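Local coordinates for RNA-binding protein RO60 (Deinococcus radiodurans, PDB 2NVO), which binds several small RNAs that accumulate during recovery from ultraviolet irradiation and contributes to the bacterium's resistance to that radiation, at residues 350-358 and 394-402. Numbering follows the deposited sequence.
Sequences AFTLAFGNV and AMSLIALRT
F355 pushes the edge of its ring against the backbone of helix 388-402, CE1 lying 3.3 Å from I398 N and also touching I398 CG1. A flat aromatic suits this place because its edge can meet the backbone at L397 C and I398 N while a face remains for R401. The arginine chain, extended from CG to NE, brings NH1 over the ring centre, and CZ stands 4.7 Å from the centroid of F355 in a cation-pi contact, the two planes inclined at 44°. Arginine can do this and still bond, since NE donates to the carbonyl of P422 while NH1 gives a hydrogen bond to a water and a weak one to a second water, itself bonded to T352 O. V358 CG1 meets I398 CG2 at 4.1 Å; both residues branch at CB, so their methyls pack close to the backbones. T402 turns its hydroxyl back to I398 O (OG1 to O 2.6 Å), and its methyl CG2 faces F355 O. The junction of the TROVE part with the probable start of the VWFA-like region thus packs on a helix of that region. No hydrogen bond directly joins the two segments, so their fit rests on apolar shape, one cation-pi pair and bridging water.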
loop_
_atom_site.group_PDB
_atom_site.type_symbol
_atom_site.label_atom_id
_atom_site.label_comp_id
_atom_site.label_asym_id
_atom_site.label_seq_id
_atom_site.Cartn_x
_atom_site.Cartn_y
_atom_site.Cartn_z
ATOM N N ALA A 350 2.350 -19.263 -7.534
ATOM C CA ALA A 350 2.853 -18.175 -6.709
ATOM C C ALA A 350 1.840 -17.803 -5.618
ATOM O O ALA A 350 2.213 -17.548 -4.479
ATOM C CB ALA A 350 3.195 -16.956 -7.568
ATOM N N PHE A 351 0.560 -17.786 -5.978
ATOM C CA PHE A 351 -0.508 -17.521 -5.020
ATOM C C PHE A 351 -0.421 -18.465 -3.820
ATOM O O PHE A 351 -0.384 -18.029 -2.674
ATOM C CB PHE A 351 -1.854 -17.681 -5.728
ATOM C CG PHE A 351 -3.050 -17.569 -4.830
ATOM C CD1 PHE A 351 -3.528 -16.332 -4.441
ATOM C CD2 PHE A 351 -3.737 -18.707 -4.417
ATOM C CE1 PHE A 351 -4.673 -16.215 -3.636
ATOM C CE2 PHE A 351 -4.879 -18.602 -3.615
ATOM C CZ PHE A 351 -5.341 -17.339 -3.219
ATOM N N THR A 352 -0.354 -19.761 -4.093
ATOM C CA THR A 352 -0.268 -20.773 -3.031
ATOM C C THR A 352 1.015 -20.637 -2.219
ATOM O O THR A 352 0.986 -20.691 -0.989
ATOM C CB THR A 352 -0.411 -22.178 -3.618
ATOM O OG1 THR A 352 -1.663 -22.261 -4.313
ATOM C CG2 THR A 352 -0.367 -23.246 -2.516
ATOM N N LEU A 353 2.137 -20.417 -2.900
ATOM C CA LEU A 353 3.440 -20.297 -2.232
ATOM C C LEU A 353 3.530 -19.067 -1.344
ATOM O O LEU A 353 4.238 -19.063 -0.337
ATOM C CB LEU A 353 4.575 -20.272 -3.263
ATOM C CG LEU A 353 4.745 -21.538 -4.101
ATOM C CD1 LEU A 353 5.734 -21.330 -5.255
ATOM C CD2 LEU A 353 5.187 -22.685 -3.208
ATOM N N ALA A 354 2.797 -18.022 -1.699
ATOM C CA ALA A 354 2.856 -16.772 -0.950
ATOM C C ALA A 354 2.192 -16.851 0.435
ATOM O O ALA A 354 2.477 -16.033 1.293
ATOM C CB ALA A 354 2.265 -15.603 -1.786
ATOM N N PHE A 355 1.312 -17.823 0.649
ATOM C CA PHE A 355 0.677 -18.000 1.956
ATOM C C PHE A 355 1.711 -18.156 3.069
ATOM O O PHE A 355 1.522 -17.669 4.179
ATOM C CB PHE A 355 -0.235 -19.220 1.962
ATOM C CG PHE A 355 -1.569 -18.984 1.338
ATOM C CD1 PHE A 355 -2.719 -18.989 2.110
ATOM C CD2 PHE A 355 -1.682 -18.768 -0.030
ATOM C CE1 PHE A 355 -3.957 -18.775 1.522
ATOM C CE2 PHE A 355 -2.918 -18.573 -0.613
ATOM C CZ PHE A 355 -4.053 -18.572 0.164
ATOM N N GLY A 356 2.815 -18.826 2.757
ATOM C CA GLY A 356 3.859 -19.062 3.734
ATOM C C GLY A 356 4.534 -17.805 4.236
ATOM O O GLY A 356 5.229 -17.832 5.254
ATOM N N ASN A 357 4.325 -16.694 3.540
ATOM C CA ASN A 357 4.956 -15.436 3.924
ATOM C C ASN A 357 3.995 -14.359 4.448
ATOM O O ASN A 357 4.379 -13.204 4.610
ATOM C CB ASN A 357 5.801 -14.906 2.766
ATOM C CG ASN A 357 6.727 -15.986 2.175
ATOM O OD1 ASN A 357 6.784 -16.172 0.962
ATOM N ND2 ASN A 357 7.427 -16.714 3.043
ATOM N N VAL A 358 2.747 -14.737 4.717
ATOM C CA VAL A 358 1.791 -13.810 5.325
ATOM C C VAL A 358 2.065 -13.659 6.826
ATOM O O VAL A 358 2.173 -14.653 7.539
ATOM C CB VAL A 358 0.332 -14.294 5.135
ATOM C CG1 VAL A 358 -0.624 -13.498 6.010
ATOM C CG2 VAL A 358 -0.074 -14.200 3.667
ATOM N N ALA A 394 -10.407 -15.768 -1.153
ATOM C CA ALA A 394 -8.953 -15.675 -1.016
ATOM C C ALA A 394 -8.557 -15.355 0.438
ATOM O O ALA A 394 -7.698 -16.038 1.030
ATOM C CB ALA A 394 -8.374 -14.606 -1.990
ATOM N N MET A 395 -9.206 -14.340 1.020
ATOM C CA MET A 395 -8.911 -13.923 2.389
ATOM C C MET A 395 -9.294 -15.010 3.406
ATOM O O MET A 395 -8.655 -15.142 4.442
ATOM C CB MET A 395 -9.618 -12.606 2.735
ATOM C CG MET A 395 -9.085 -11.377 1.958
ATOM S SD MET A 395 -7.301 -11.110 2.155
ATOM C CE MET A 395 -7.166 -10.720 3.883
ATOM N N SER A 396 -10.338 -15.773 3.107
ATOM C CA SER A 396 -10.760 -16.892 3.962
ATOM C C SER A 396 -9.685 -17.977 3.976
ATOM O O SER A 396 -9.267 -18.436 5.042
ATOM C CB SER A 396 -12.068 -17.494 3.460
ATOM O OG SER A 396 -13.162 -16.612 3.684
ATOM N N LEU A 397 -9.219 -18.357 2.788
ATOM C CA LEU A 397 -8.131 -19.325 2.675
ATOM C C LEU A 397 -6.893 -18.877 3.448
ATOM O O LEU A 397 -6.273 -19.677 4.185
ATOM C CB LEU A 397 -7.778 -19.589 1.224
ATOM C CG LEU A 397 -8.830 -20.384 0.465
ATOM C CD1 LEU A 397 -8.399 -20.478 -0.981
ATOM C CD2 LEU A 397 -9.031 -21.795 1.104
ATOM N N ILE A 398 -6.539 -17.608 3.290
ATOM C CA ILE A 398 -5.440 -17.020 4.066
ATOM C C ILE A 398 -5.606 -17.175 5.573
ATOM O O ILE A 398 -4.676 -17.622 6.256
ATOM C CB ILE A 398 -5.219 -15.538 3.720
ATOM C CG1 ILE A 398 -4.634 -15.423 2.313
ATOM C CG2 ILE A 398 -4.273 -14.893 4.727
ATOM C CD1 ILE A 398 -4.375 -13.987 1.825
ATOM N N ALA A 399 -6.768 -16.784 6.099
ATOM C CA ALA A 399 -7.052 -16.944 7.526
ATOM C C ALA A 399 -6.963 -18.414 7.951
ATOM O O ALA A 399 -6.240 -18.751 8.895
ATOM C CB ALA A 399 -8.408 -16.371 7.882
ATOM N N LEU A 400 -7.682 -19.277 7.237
ATOM C CA LEU A 400 -7.696 -20.700 7.539
ATOM C C LEU A 400 -6.295 -21.304 7.584
ATOM O O LEU A 400 -6.007 -22.134 8.436
ATOM C CB LEU A 400 -8.599 -21.447 6.560
ATOM C CG LEU A 400 -10.080 -21.167 6.844
ATOM C CD1 LEU A 400 -10.957 -21.453 5.640
ATOM C CD2 LEU A 400 -10.566 -21.946 8.077
ATOM N N ARG A 401 -5.421 -20.857 6.691
ATOM C CA ARG A 401 -4.080 -21.411 6.594
ATOM C C ARG A 401 -3.039 -20.745 7.505
ATOM O O ARG A 401 -1.972 -21.305 7.711
ATOM C CB ARG A 401 -3.592 -21.395 5.134
ATOM C CG ARG A 401 -4.340 -22.387 4.245
ATOM C CD ARG A 401 -3.765 -22.486 2.829
ATOM N NE ARG A 401 -4.711 -23.185 1.953
ATOM C CZ ARG A 401 -4.763 -23.077 0.628
ATOM N NH1 ARG A 401 -3.904 -22.295 -0.011
ATOM N NH2 ARG A 401 -5.690 -23.745 -0.061
ATOM N N THR A 402 -3.330 -19.573 8.061
ATOM C CA THR A 402 -2.280 -18.793 8.729
ATOM C C THR A 402 -2.587 -18.358 10.150
ATOM O O THR A 402 -1.670 -18.017 10.899
ATOM C CB THR A 402 -1.867 -17.520 7.944
ATOM O OG1 THR A 402 -2.956 -16.582 7.923
ATOM C CG2 THR A 402 -1.438 -17.862 6.544
HETATM O O HOH W 1 -4.660 -22.527 -2.721
HETATM O O HOH W 2 -0.828 -22.156 0.876
#